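Local coordinates for protein Cd1 (PDB 7D39) that probably reduces the carbon-carbon double bond of flavones and flavonols as an FMN-dependent ene-reductase of a gut bacterium, starting their breakdown, at residues A[113-118]-A[267-272]; A[137-142]-A[159-164]; A[213-216]-A[221-224]. One frame throughout, in Å; residues are numbered along the deposited sequence.

Contact 1: residues A[113-118]-A[267-272]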
# COMPACT_ATOMS: atom_id res chain seq x y z
N ASN A 113 4.11 -13.36 6.51
CA ASN A 113 5.39 -13.68 7.13
C ASN A 113 5.36 -13.41 8.62
O ASN A 113 6.03 -14.11 9.39
CB ASN A 113 6.52 -12.91 6.46
CG ASN A 113 6.72 -13.31 5.01
OD1 ASN A 113 6.46 -14.45 4.62
ND2 ASN A 113 7.18 -12.37 4.21
N ASN A 114 4.59 -12.42 9.05
CA ASN A 114 4.60 -12.12 10.47
C ASN A 114 3.80 -13.15 11.24
O ASN A 114 4.16 -13.46 12.37
CB ASN A 114 4.10 -10.69 10.72
CG ASN A 114 5.11 -9.64 10.26
OD1 ASN A 114 6.28 -9.69 10.63
ND2 ASN A 114 4.66 -8.70 9.44
N ILE A 115 2.75 -13.72 10.63
CA ILE A 115 2.05 -14.82 11.28
C ILE A 115 2.95 -16.05 11.35
O ILE A 115 3.02 -16.73 12.37
CB ILE A 115 0.73 -15.13 10.55
CG1 ILE A 115 -0.31 -14.07 10.86
CG2 ILE A 115 0.22 -16.52 10.93
CD1 ILE A 115 -1.63 -14.30 10.15
N ILE A 116 3.64 -16.36 10.25
CA ILE A 116 4.58 -17.47 10.24
C ILE A 116 5.65 -17.25 11.30
O ILE A 116 5.93 -18.13 12.12
CB ILE A 116 5.20 -17.62 8.84
CG1 ILE A 116 4.17 -18.21 7.88
CG2 ILE A 116 6.50 -18.43 8.90
CD1 ILE A 116 4.55 -18.06 6.43
N GLY A 117 6.23 -16.05 11.32
CA GLY A 117 7.34 -15.78 12.20
C GLY A 117 6.98 -15.87 13.67
O GLY A 117 7.77 -16.38 14.48
N THR A 118 5.81 -15.37 14.06
CA THR A 118 5.46 -15.47 15.47
C THR A 118 5.04 -16.88 15.84
O THR A 118 5.15 -17.26 17.01
CB THR A 118 4.38 -14.44 15.87
OG1 THR A 118 3.08 -15.01 15.75
CG2 THR A 118 4.45 -13.20 15.03
N GLY A 267 -3.34 -16.48 -0.26
CA GLY A 267 -2.49 -16.10 -1.37
C GLY A 267 -1.08 -15.73 -0.95
O GLY A 267 -0.12 -16.01 -1.67
N LYS A 268 -0.95 -15.10 0.23
CA LYS A 268 0.37 -14.72 0.72
C LYS A 268 1.19 -15.94 1.12
O LYS A 268 2.40 -15.99 0.90
CB LYS A 268 0.23 -13.75 1.89
CG LYS A 268 -0.15 -12.32 1.50
CD LYS A 268 -0.12 -11.37 2.70
CE LYS A 268 -0.63 -9.98 2.31
NZ LYS A 268 0.10 -9.47 1.12
N PHE A 269 0.55 -16.94 1.74
CA PHE A 269 1.25 -18.16 2.10
C PHE A 269 1.79 -18.86 0.87
O PHE A 269 2.96 -19.28 0.84
CB PHE A 269 0.31 -19.09 2.88
CG PHE A 269 -0.02 -18.58 4.26
CD1 PHE A 269 0.88 -17.77 4.95
CD2 PHE A 269 -1.22 -18.91 4.88
CE1 PHE A 269 0.59 -17.30 6.21
CE2 PHE A 269 -1.51 -18.43 6.15
CZ PHE A 269 -0.62 -17.62 6.82
N ILE A 270 0.97 -18.96 -0.18
CA ILE A 270 1.44 -19.55 -1.43
C ILE A 270 2.60 -18.75 -1.99
O ILE A 270 3.64 -19.30 -2.37
CB ILE A 270 0.29 -19.64 -2.45
CG1 ILE A 270 -0.81 -20.57 -1.95
CG2 ILE A 270 0.83 -20.10 -3.79
CD1 ILE A 270 -2.09 -20.45 -2.71
N HIS A 271 2.42 -17.44 -2.08
CA HIS A 271 3.45 -16.59 -2.65
C HIS A 271 4.75 -16.75 -1.88
O HIS A 271 5.82 -16.91 -2.47
CB HIS A 271 2.98 -15.14 -2.64
CG HIS A 271 3.93 -14.18 -3.27
ND1 HIS A 271 4.38 -13.05 -2.62
CD2 HIS A 271 4.49 -14.15 -4.50
CE1 HIS A 271 5.19 -12.38 -3.42
NE2 HIS A 271 5.27 -13.03 -4.57
N GLY A 272 4.67 -16.72 -0.56
CA GLY A 272 5.86 -16.84 0.25
C GLY A 272 6.52 -18.20 0.13
O GLY A 272 7.75 -18.31 0.20
O HOH W 1 3.97 -15.57 3.88
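Asn113 OD1 and the backbone O of Lys268 lie near one water, the polar link between the two helical segments. The water sits 2.8 Å from Asn113 OD1 and makes at most a weak bond to Lys268 O, at 3.4 Å.

The direct contact is apolar and centres on the Phe269 ring, which meets two consecutive isoleucines in different ways. Ile116 CD1 approaches obliquely, 4.0 Å from Phe269 CD1, and its CG1 is 4.1 Å from Phe269 CE1, so the outer branch of the isoleucine runs alongside the ring, the two side chains pointing past each other. Ile115 CG2 instead comes to the ring edge, near its plane, 4.3 Å from Phe269 CZ. With CG anti to its own carbonyl carbon (chi1 -70°), Phe269 swings its ring across to these methyls.

Asp110 lies near both segments: OD1 accepts from Asn113 N, while OD2 makes only a long, weak ion pair with Lys268 NZ, which hydrogen-bonds to the backbone O atoms of Leu162 and His262. With 152 Å² buried in total, this is modest helix-helix packing at the surface, placing helix 265-285 against helix 111-124 of the flavodoxin-like domain.

Contact 2: residues A[137-142]-A[159-164]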
# COMPACT_ATOMS: atom_id res chain seq x y z
N LYS A 137 -5.74 -3.02 11.50
CA LYS A 137 -5.62 -1.57 11.35
C LYS A 137 -6.44 -1.12 10.14
O LYS A 137 -6.59 -1.86 9.17
CB LYS A 137 -4.15 -1.12 11.18
CG LYS A 137 -3.93 0.37 11.46
CD LYS A 137 -2.48 0.79 11.30
CE LYS A 137 -1.53 -0.08 12.12
NZ LYS A 137 -1.89 -0.13 13.57
N VAL A 138 -6.97 0.11 10.22
CA VAL A 138 -7.68 0.74 9.11
C VAL A 138 -6.85 1.89 8.57
O VAL A 138 -6.11 2.55 9.31
CB VAL A 138 -9.09 1.23 9.50
CG1 VAL A 138 -10.03 0.06 9.80
CG2 VAL A 138 -9.01 2.18 10.68
N ILE A 139 -6.99 2.15 7.27
CA ILE A 139 -6.22 3.17 6.57
C ILE A 139 -7.07 3.73 5.44
O ILE A 139 -7.83 3.00 4.80
CB ILE A 139 -4.87 2.62 6.04
CG1 ILE A 139 -4.03 3.74 5.41
CG2 ILE A 139 -5.12 1.48 5.04
CD1 ILE A 139 -2.52 3.48 5.43
N SER A 140 -6.94 5.03 5.20
CA SER A 140 -7.57 5.69 4.08
C SER A 140 -6.53 6.54 3.36
O SER A 140 -5.57 7.03 3.96
CB SER A 140 -8.75 6.55 4.52
OG SER A 140 -9.86 5.72 4.85
N PHE A 141 -6.75 6.72 2.06
CA PHE A 141 -5.81 7.43 1.20
C PHE A 141 -6.52 8.54 0.46
O PHE A 141 -7.70 8.42 0.10
CB PHE A 141 -5.18 6.48 0.19
CG PHE A 141 -4.40 5.36 0.81
CD1 PHE A 141 -3.13 5.58 1.30
CD2 PHE A 141 -4.92 4.09 0.87
CE1 PHE A 141 -2.40 4.55 1.86
CE2 PHE A 141 -4.19 3.04 1.42
CZ PHE A 141 -2.94 3.28 1.92
N MSE A 142 -5.79 9.61 0.21
CA MSE A 142 -6.25 10.66 -0.68
C MSE A 142 -5.10 10.94 -1.61
O MSE A 142 -3.98 11.11 -1.16
CB MSE A 142 -6.66 11.90 0.10
CG MSE A 142 -7.73 11.66 1.15
SE MSE A 142 -8.29 13.34 2.04
CE MSE A 142 -6.77 13.54 3.25
N MSE A 159 -1.63 -0.74 -2.98
CA MSE A 159 -0.44 -1.51 -2.81
C MSE A 159 0.16 -1.41 -1.42
O MSE A 159 0.57 -2.41 -0.92
CB MSE A 159 0.54 -1.14 -3.90
CG MSE A 159 1.39 -2.34 -4.21
SE MSE A 159 0.47 -3.90 -4.98
CE MSE A 159 -0.12 -3.13 -6.60
N LEU A 160 0.25 -0.24 -0.83
CA LEU A 160 0.81 -0.06 0.50
C LEU A 160 0.01 -0.83 1.55
O LEU A 160 0.59 -1.50 2.42
CB LEU A 160 0.88 1.43 0.85
CG LEU A 160 1.34 1.71 2.28
CD1 LEU A 160 2.75 1.17 2.47
CD2 LEU A 160 1.31 3.19 2.62
N ALA A 161 -1.32 -0.77 1.47
CA ALA A 161 -2.18 -1.49 2.41
C ALA A 161 -2.11 -3.00 2.20
O ALA A 161 -2.29 -3.76 3.16
CB ALA A 161 -3.63 -1.02 2.28
N LEU A 162 -1.86 -3.43 0.96
CA LEU A 162 -1.94 -4.85 0.62
C LEU A 162 -0.94 -5.68 1.40
O LEU A 162 -1.24 -6.81 1.79
CB LEU A 162 -1.72 -5.03 -0.88
CG LEU A 162 -1.67 -6.45 -1.41
CD1 LEU A 162 -2.13 -6.46 -2.85
CD2 LEU A 162 -0.26 -7.01 -1.31
N THR A 163 0.27 -5.15 1.61
CA THR A 163 1.30 -5.96 2.25
C THR A 163 0.88 -6.41 3.65
O THR A 163 0.84 -7.61 3.90
CB THR A 163 2.62 -5.18 2.21
OG1 THR A 163 3.17 -5.28 0.89
CG2 THR A 163 3.66 -5.69 3.21
N PRO A 164 0.53 -5.50 4.58
CA PRO A 164 0.03 -5.94 5.89
C PRO A 164 -1.46 -6.24 5.92
O PRO A 164 -1.98 -6.54 7.00
CB PRO A 164 0.34 -4.73 6.78
CG PRO A 164 0.20 -3.57 5.84
CD PRO A 164 0.77 -4.05 4.53
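Ala161 CB meets Ile139 CG2 at 4.0 Å, the aliphatic part of an interface built wholly from buried apolar side chains. Ile139 has CG1 anti to the backbone N (chi1 -175°), which leaves CG2 between the backbone N and the carbonyl carbon, and it is this short branch that meets the alanine methyl. The small alanine is consistent with a close approach of helix and strand, the CA atoms of Ile139 and Ala161 being 7.4 Å apart, the nearest pair across the segments.

The aromatic part belongs to Phe141, two residues further along the same strand face. Two helix side chains approach its ring from the edge, near the ring plane. Leu160 CD2 lies 4.0 Å from Phe141 CE1, and Ala161 CB lies 4.2 Å from Phe141 CE2, so the outer end of the ring is bracketed by consecutive residues of the helix. Ala161 CB therefore packs against both strand side chains at once.

Strand 138-144, helix 153-162 and strand 167-174 form a beta-alpha-beta unit of the five-stranded parallel sheet, order 2-1-3-4-5, of the flavodoxin-like fold. The helix covers one face of the sheet through Ile139 and Phe141; on the other, Val138, Ser140 and Met142 (a selenomethionine) touch helix 184-202.

Polar bonds run mainly between neighbouring strands. Ile139 shares backbone hydrogen bonds with Lys167 and Ile169, Val138 and Ser140 with Ile83 on the other side. The buried hydroxyl of Ser140 is satisfied by Asp170 N. Lys137 NZ reaches out of the sheet to Ala80 O.

Contact 3: residues A[213-216]-A[221-224]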
# COMPACT_ATOMS: atom_id res chain seq x y z
N ALA A 213 -16.82 1.50 -5.78
CA ALA A 213 -16.95 0.05 -5.92
C ALA A 213 -16.00 -0.53 -6.96
O ALA A 213 -15.75 -1.74 -6.94
CB ALA A 213 -18.40 -0.33 -6.29
N GLY A 214 -15.48 0.29 -7.86
CA GLY A 214 -14.52 -0.18 -8.86
C GLY A 214 -15.09 -1.26 -9.77
O GLY A 214 -16.30 -1.44 -9.91
N VAL A 215 -14.17 -1.98 -10.42
CA VAL A 215 -14.51 -3.05 -11.35
C VAL A 215 -14.26 -4.42 -10.73
O VAL A 215 -15.11 -5.31 -10.80
CB VAL A 215 -13.75 -2.89 -12.69
CG1 VAL A 215 -13.89 -4.15 -13.54
CG2 VAL A 215 -14.24 -1.68 -13.46
N CYS A 216 -13.07 -4.62 -10.13
CA CYS A 216 -12.76 -5.85 -9.40
C CYS A 216 -13.69 -5.93 -8.20
O CYS A 216 -13.63 -5.08 -7.30
CB CYS A 216 -11.29 -5.89 -8.96
SG CYS A 216 -10.77 -7.30 -7.90
N SER A 221 -10.51 -2.22 -7.43
CA SER A 221 -9.63 -1.65 -8.40
C SER A 221 -10.29 -1.41 -9.74
O SER A 221 -11.19 -2.09 -10.11
CB SER A 221 -8.47 -2.61 -8.58
OG SER A 221 -7.59 -2.15 -9.52
N ARG A 222 -9.79 -0.42 -10.45
CA ARG A 222 -10.10 -0.23 -11.84
C ARG A 222 -8.93 -0.44 -12.80
O ARG A 222 -9.04 -0.17 -13.95
CB ARG A 222 -10.73 1.14 -12.04
CG ARG A 222 -11.97 1.39 -11.22
CD ARG A 222 -12.67 2.65 -11.63
NE ARG A 222 -13.89 2.83 -10.89
CZ ARG A 222 -15.10 2.53 -11.36
NH1 ARG A 222 -15.23 2.04 -12.55
NH2 ARG A 222 -16.15 2.71 -10.64
N ASN A 223 -7.83 -0.96 -12.29
CA ASN A 223 -6.62 -1.17 -13.07
C ASN A 223 -6.40 -2.65 -13.39
O ASN A 223 -6.44 -3.50 -12.55
CB ASN A 223 -5.39 -0.61 -12.34
CG ASN A 223 -5.37 0.90 -12.26
OD1 ASN A 223 -6.16 1.47 -11.61
ND2 ASN A 223 -4.47 1.51 -12.97
N PHE A 224 -6.14 -2.93 -14.65
CA PHE A 224 -6.10 -4.28 -15.16
C PHE A 224 -4.97 -4.40 -16.14
O PHE A 224 -4.73 -3.51 -16.89
CB PHE A 224 -7.44 -4.70 -15.78
CG PHE A 224 -8.52 -4.88 -14.80
CD1 PHE A 224 -8.63 -6.03 -14.09
CD2 PHE A 224 -9.36 -3.85 -14.51
CE1 PHE A 224 -9.61 -6.20 -13.14
CE2 PHE A 224 -10.32 -4.00 -13.55
CZ PHE A 224 -10.46 -5.18 -12.88
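Ser221 O accepts two successive backbone N-H groups, those of Val215 and Cys216. The first bond is 3.0 Å from Val215 N, which stands above the carbonyl plane (39° out of it); the second is 3.2 Å from Cys216 N, in that plane and nearly straight at 168°. Ser221 OG meanwhile accepts from Asn223 N at 3.0 Å, closing an ST turn.

Gly214 adopts a positive phi of 60°, and a CB there would sit tight against Ser221 O. Its bare CA instead lies over one face of the Arg222 guanidinium, 3.7 Å from Arg222 NE, whose salt bridge to Asp212 helps fix that group.

Further along the segment, Val215 CG1 presses obliquely on the Phe224 ring, 3.6 Å from Phe224 CE2, while Cys216 N lies at the ring edge, in its plane, and Cys216 CB is 4.1 Å from Phe224 CZ. A serine in place of this phenylalanine would probably leave Val215 CG1 without its apolar partner and open a gap beside Cys216.

Cys216 SG is modelled as bonded to Cys219 SG, but Cys219 is also linked to Cys233 and Cys236, so these assignments are doubtful; the paired CXXC spacing is consistent with a zinc ribbon, though no metal is modelled. The loop follows helix 184-202 and leads into strand 224-227 of the four-stranded antiparallel sheet; the side chains of Val215 and Phe224 both touch Ile242 of strand 239-245.

Overall arrangement
Contacts 1 and 2 meet directly although their centres are 18 Å apart: Lys268 NZ of contact 1 bonds to Leu162 O of contact 2 at 3.0 Å, joining helix 265-285 to segment 159-164. Contact 3 stands apart, its nearest atoms about 8 Å from contact 2 and about 14 Å from contact 1. In sequence, contacts 2 and 3 follow one another, and both fall inside the long loop that contact 1 closes. Contact 2 is the most central, about 5 Å from the chain centre, and the Phe141 side chain is about 13 Å from the bound FMN, so it is part of the buried core and does not touch the flavin.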